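Local coordinates for ankyrin-repeat protein (Cryptosporidium parvum, PDB 2W4S) that probably binds RNA through a helical domain of the PHAX family, the adapters that carry small nuclear and small nucleolar RNAs, at residues 30-35 with 84-89. Sequence-based numbering, arbitrary orientation.
Sequences IKTIGS and IQEWNY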
ATOM      1  N   ILE C  30      13.218   5.078  -0.149  1.00 36.63           N
ATOM      2  CA  ILE C  30      13.238   4.328  -1.417  1.00 36.60           C
ATOM      3  C   ILE C  30      14.614   4.374  -2.088  1.00 37.05           C
ATOM      4  O   ILE C  30      15.123   3.333  -2.526  1.00 36.83           O
ATOM      5  CB  ILE C  30      12.135   4.810  -2.376  1.00 36.66           C
ATOM      6  CG1 ILE C  30      10.767   4.330  -1.869  1.00 36.08           C
ATOM      7  CG2 ILE C  30      12.384   4.326  -3.799  1.00 36.04           C
ATOM      8  CD1 ILE C  30       9.593   5.072  -2.458  1.00 35.91           C
ATOM      9  N   LYS C  31      15.215   5.568  -2.139  1.00 37.13           N
ATOM     10  CA  LYS C  31      16.555   5.745  -2.699  1.00 37.70           C
ATOM     11  C   LYS C  31      17.581   4.897  -1.953  1.00 37.09           C
ATOM     12  O   LYS C  31      18.507   4.351  -2.565  1.00 37.59           O
ATOM     13  CB  LYS C  31      16.980   7.221  -2.681  1.00 37.77           C
ATOM     14  CG  LYS C  31      16.530   8.017  -3.908  1.00 39.68           C
ATOM     15  CD  LYS C  31      16.793   9.533  -3.766  1.00 39.68           C
ATOM     16  CE  LYS C  31      15.706  10.346  -4.527  1.00 42.23           C
ATOM     17  NZ  LYS C  31      15.536  11.744  -3.994  1.00 43.12           N
ATOM     18  N   THR C  32      17.407   4.772  -0.641  1.00 36.15           N
ATOM     19  CA  THR C  32      18.320   3.994   0.196  1.00 35.15           C
ATOM     20  C   THR C  32      18.087   2.464   0.234  1.00 35.22           C
ATOM     21  O   THR C  32      19.032   1.688  -0.001  1.00 34.31           O
ATOM     22  CB  THR C  32      18.328   4.536   1.617  1.00 35.00           C
ATOM     23  OG1 THR C  32      18.611   5.940   1.575  1.00 35.54           O
ATOM     24  CG2 THR C  32      19.386   3.819   2.453  1.00 34.39           C
ATOM     25  N   ILE C  33      16.867   2.013   0.562  1.00 34.93           N
ATOM     26  CA  ILE C  33      16.632   0.550   0.634  1.00 34.52           C
ATOM     27  C   ILE C  33      15.959  -0.091  -0.597  1.00 34.36           C
ATOM     28  O   ILE C  33      15.823  -1.312  -0.630  1.00 34.37           O
ATOM     29  CB  ILE C  33      15.916   0.122   1.940  1.00 34.83           C
ATOM     30  CG1 ILE C  33      14.465   0.653   1.986  1.00 35.18           C
ATOM     31  CG2 ILE C  33      16.722   0.584   3.168  1.00 35.33           C
ATOM     32  CD1 ILE C  33      13.793   0.514   3.348  1.00 34.17           C
ATOM     33  N   GLY C  34      15.567   0.709  -1.598  1.00 33.89           N
ATOM     34  CA  GLY C  34      14.838   0.185  -2.773  1.00 35.17           C
ATOM     35  C   GLY C  34      13.314   0.094  -2.579  1.00 36.29           C
ATOM     36  O   GLY C  34      12.826   0.034  -1.440  1.00 36.32           O
ATOM     37  N   SER C  35      12.551   0.085  -3.673  1.00 36.78           N
ATOM     38  CA  SER C  35      11.087   0.086  -3.561  1.00 37.79           C
ATOM     39  C   SER C  35      10.552  -1.215  -2.975  1.00 38.09           C
ATOM     40  O   SER C  35       9.537  -1.222  -2.279  1.00 37.84           O
ATOM     41  CB  SER C  35      10.399   0.421  -4.892  1.00 37.75           C
ATOM     42  OG  SER C  35      10.701  -0.532  -5.874  1.00 37.98           O
ATOM     43  N   ILE C  84      24.431   4.019   9.746  1.00 31.26           N
ATOM     44  CA  ILE C  84      24.169   5.279  10.462  1.00 31.31           C
ATOM     45  C   ILE C  84      24.162   6.452   9.489  1.00 30.97           C
ATOM     46  O   ILE C  84      23.245   7.254   9.519  1.00 31.23           O
ATOM     47  CB  ILE C  84      25.180   5.589  11.599  1.00 30.96           C
ATOM     48  CG1 ILE C  84      25.093   4.565  12.737  1.00 31.27           C
ATOM     49  CG2 ILE C  84      24.951   6.982  12.143  1.00 30.45           C
ATOM     50  CD1 ILE C  84      23.733   4.441  13.380  1.00 31.53           C
ATOM     51  N   GLN C  85      25.169   6.539   8.630  1.00 31.09           N
ATOM     52  CA  GLN C  85      25.174   7.519   7.545  1.00 31.73           C
ATOM     53  C   GLN C  85      23.877   7.510   6.724  1.00 31.18           C
ATOM     54  O   GLN C  85      23.320   8.568   6.457  1.00 30.76           O
ATOM     55  CB  GLN C  85      26.370   7.305   6.635  1.00 31.74           C
ATOM     56  CG  GLN C  85      27.470   8.336   6.813  1.00 37.61           C
ATOM     57  CD  GLN C  85      28.013   8.435   8.252  1.00 42.57           C
ATOM     58  OE1 GLN C  85      27.571   9.294   9.028  1.00 44.97           O
ATOM     59  NE2 GLN C  85      28.986   7.573   8.599  1.00 42.58           N
ATOM     60  N   GLU C  86      23.392   6.330   6.337  1.00 30.68           N
ATOM     61  CA  GLU C  86      22.147   6.263   5.593  1.00 31.15           C
ATOM     62  C   GLU C  86      20.948   6.745   6.411  1.00 30.84           C
ATOM     63  O   GLU C  86      20.029   7.357   5.881  1.00 30.25           O
ATOM     64  CB  GLU C  86      21.902   4.861   5.028  1.00 31.66           C
ATOM     65  CG  GLU C  86      22.847   4.516   3.896  1.00 31.79           C
ATOM     66  CD  GLU C  86      22.761   3.064   3.466  1.00 33.35           C
ATOM     67  OE1 GLU C  86      22.216   2.219   4.190  1.00 34.09           O
ATOM     68  OE2 GLU C  86      23.237   2.763   2.365  1.00 36.73           O
ATOM     69  N   TRP C  87      20.970   6.485   7.707  1.00 31.03           N
ATOM     70  CA  TRP C  87      19.884   6.917   8.577  1.00 31.68           C
ATOM     71  C   TRP C  87      19.819   8.448   8.696  1.00 31.06           C
ATOM     72  O   TRP C  87      18.749   9.031   8.771  1.00 31.08           O
ATOM     73  CB  TRP C  87      20.036   6.216   9.925  1.00 32.51           C
ATOM     74  CG  TRP C  87      19.226   6.729  11.099  1.00 33.47           C
ATOM     75  CD1 TRP C  87      19.711   7.429  12.165  1.00 33.41           C
ATOM     76  CD2 TRP C  87      17.820   6.545  11.345  1.00 33.95           C
ATOM     77  NE1 TRP C  87      18.710   7.695  13.054  1.00 33.99           N
ATOM     78  CE2 TRP C  87      17.532   7.174  12.583  1.00 34.29           C
ATOM     79  CE3 TRP C  87      16.784   5.895  10.657  1.00 34.36           C
ATOM     80  CZ2 TRP C  87      16.233   7.180  13.159  1.00 35.16           C
ATOM     81  CZ3 TRP C  87      15.466   5.888  11.238  1.00 34.98           C
ATOM     82  CH2 TRP C  87      15.212   6.533  12.469  1.00 34.11           C
ATOM     83  N   ASN C  88      20.975   9.081   8.713  1.00 30.68           N
ATOM     84  CA  ASN C  88      21.079  10.515   8.745  1.00 30.65           C
ATOM     85  C   ASN C  88      20.640  11.158   7.430  1.00 30.99           C
ATOM     86  O   ASN C  88      20.007  12.213   7.457  1.00 31.10           O
ATOM     87  CB  ASN C  88      22.502  10.928   9.118  1.00 30.07           C
ATOM     88  CG  ASN C  88      22.721  10.954  10.618  1.00 30.75           C
ATOM     89  OD1 ASN C  88      22.732  12.022  11.219  1.00 32.57           O
ATOM     90  ND2 ASN C  88      22.875   9.780  11.240  1.00 29.51           N
ATOM     91  N   TYR C  89      20.960  10.536   6.292  1.00 31.03           N
ATOM     92  CA  TYR C  89      20.532  11.058   4.996  1.00 31.77           C
ATOM     93  C   TYR C  89      19.007  11.075   4.932  1.00 32.98           C
ATOM     94  O   TYR C  89      18.422  12.101   4.563  1.00 33.09           O
ATOM     95  CB  TYR C  89      21.136  10.262   3.828  1.00 31.57           C
ATOM     96  CG  TYR C  89      20.467  10.489   2.479  1.00 31.99           C
ATOM     97  CD1 TYR C  89      20.660  11.679   1.748  1.00 32.94           C
ATOM     98  CD2 TYR C  89      19.635   9.506   1.918  1.00 33.52           C
ATOM     99  CE1 TYR C  89      20.039  11.879   0.486  1.00 32.53           C
ATOM    100  CE2 TYR C  89      19.009   9.693   0.653  1.00 32.06           C
ATOM    101  CZ  TYR C  89      19.222  10.875  -0.047  1.00 32.76           C
ATOM    102  OH  TYR C  89      18.592  11.047  -1.263  1.00 34.21           O
TER
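T32 is the residue that touches both partners on helix 84-91, and its two branches divide the work. Its methyl CG2, anti to the backbone N, rests against the side chain of E86: CG2 lies 3.6 Å from E86 CD and 3.7 Å from E86 CB, so the methyl sits against the flank of the glutamate, about equally far from CB, CG and CD. The hydroxyl faces Y89 instead, with OG1 3.7 Å from Y89 CD2, at the ring's edge and near its plane. That approach is van der Waals contact; OG1 is hydrogen-bonded within its own helix, to the carbonyl O of R28.

Y89 reaches across because its CG stands anti to its backbone N (chi1 164°), which sends the ring past T32 in the opposite sense. The phenol end then meets K31 at about a right angle, OH 3.4 Å from the aliphatic CD. The lysine's charge is engaged elsewhere: NZ forms a salt bridge with E24, about two turns earlier on the same helix.

Only 197 Å² is buried in all, and none of the four touching residues is buried, so this is a light surface contact. The axes of the short segments come within 10.5 Å at 109°; the nearest CA atoms are those of T32 and E86, 7.0 Å apart. On helix 84-91 W87 points away from 30-35 and packs on L73, K74 and V77 of helix 65-78, while I30 of helix 24-50 packs on L11 of helix 6-18; the contact thus bridges two helices, each also packed against another helix of this all-helical RNA-binding domain.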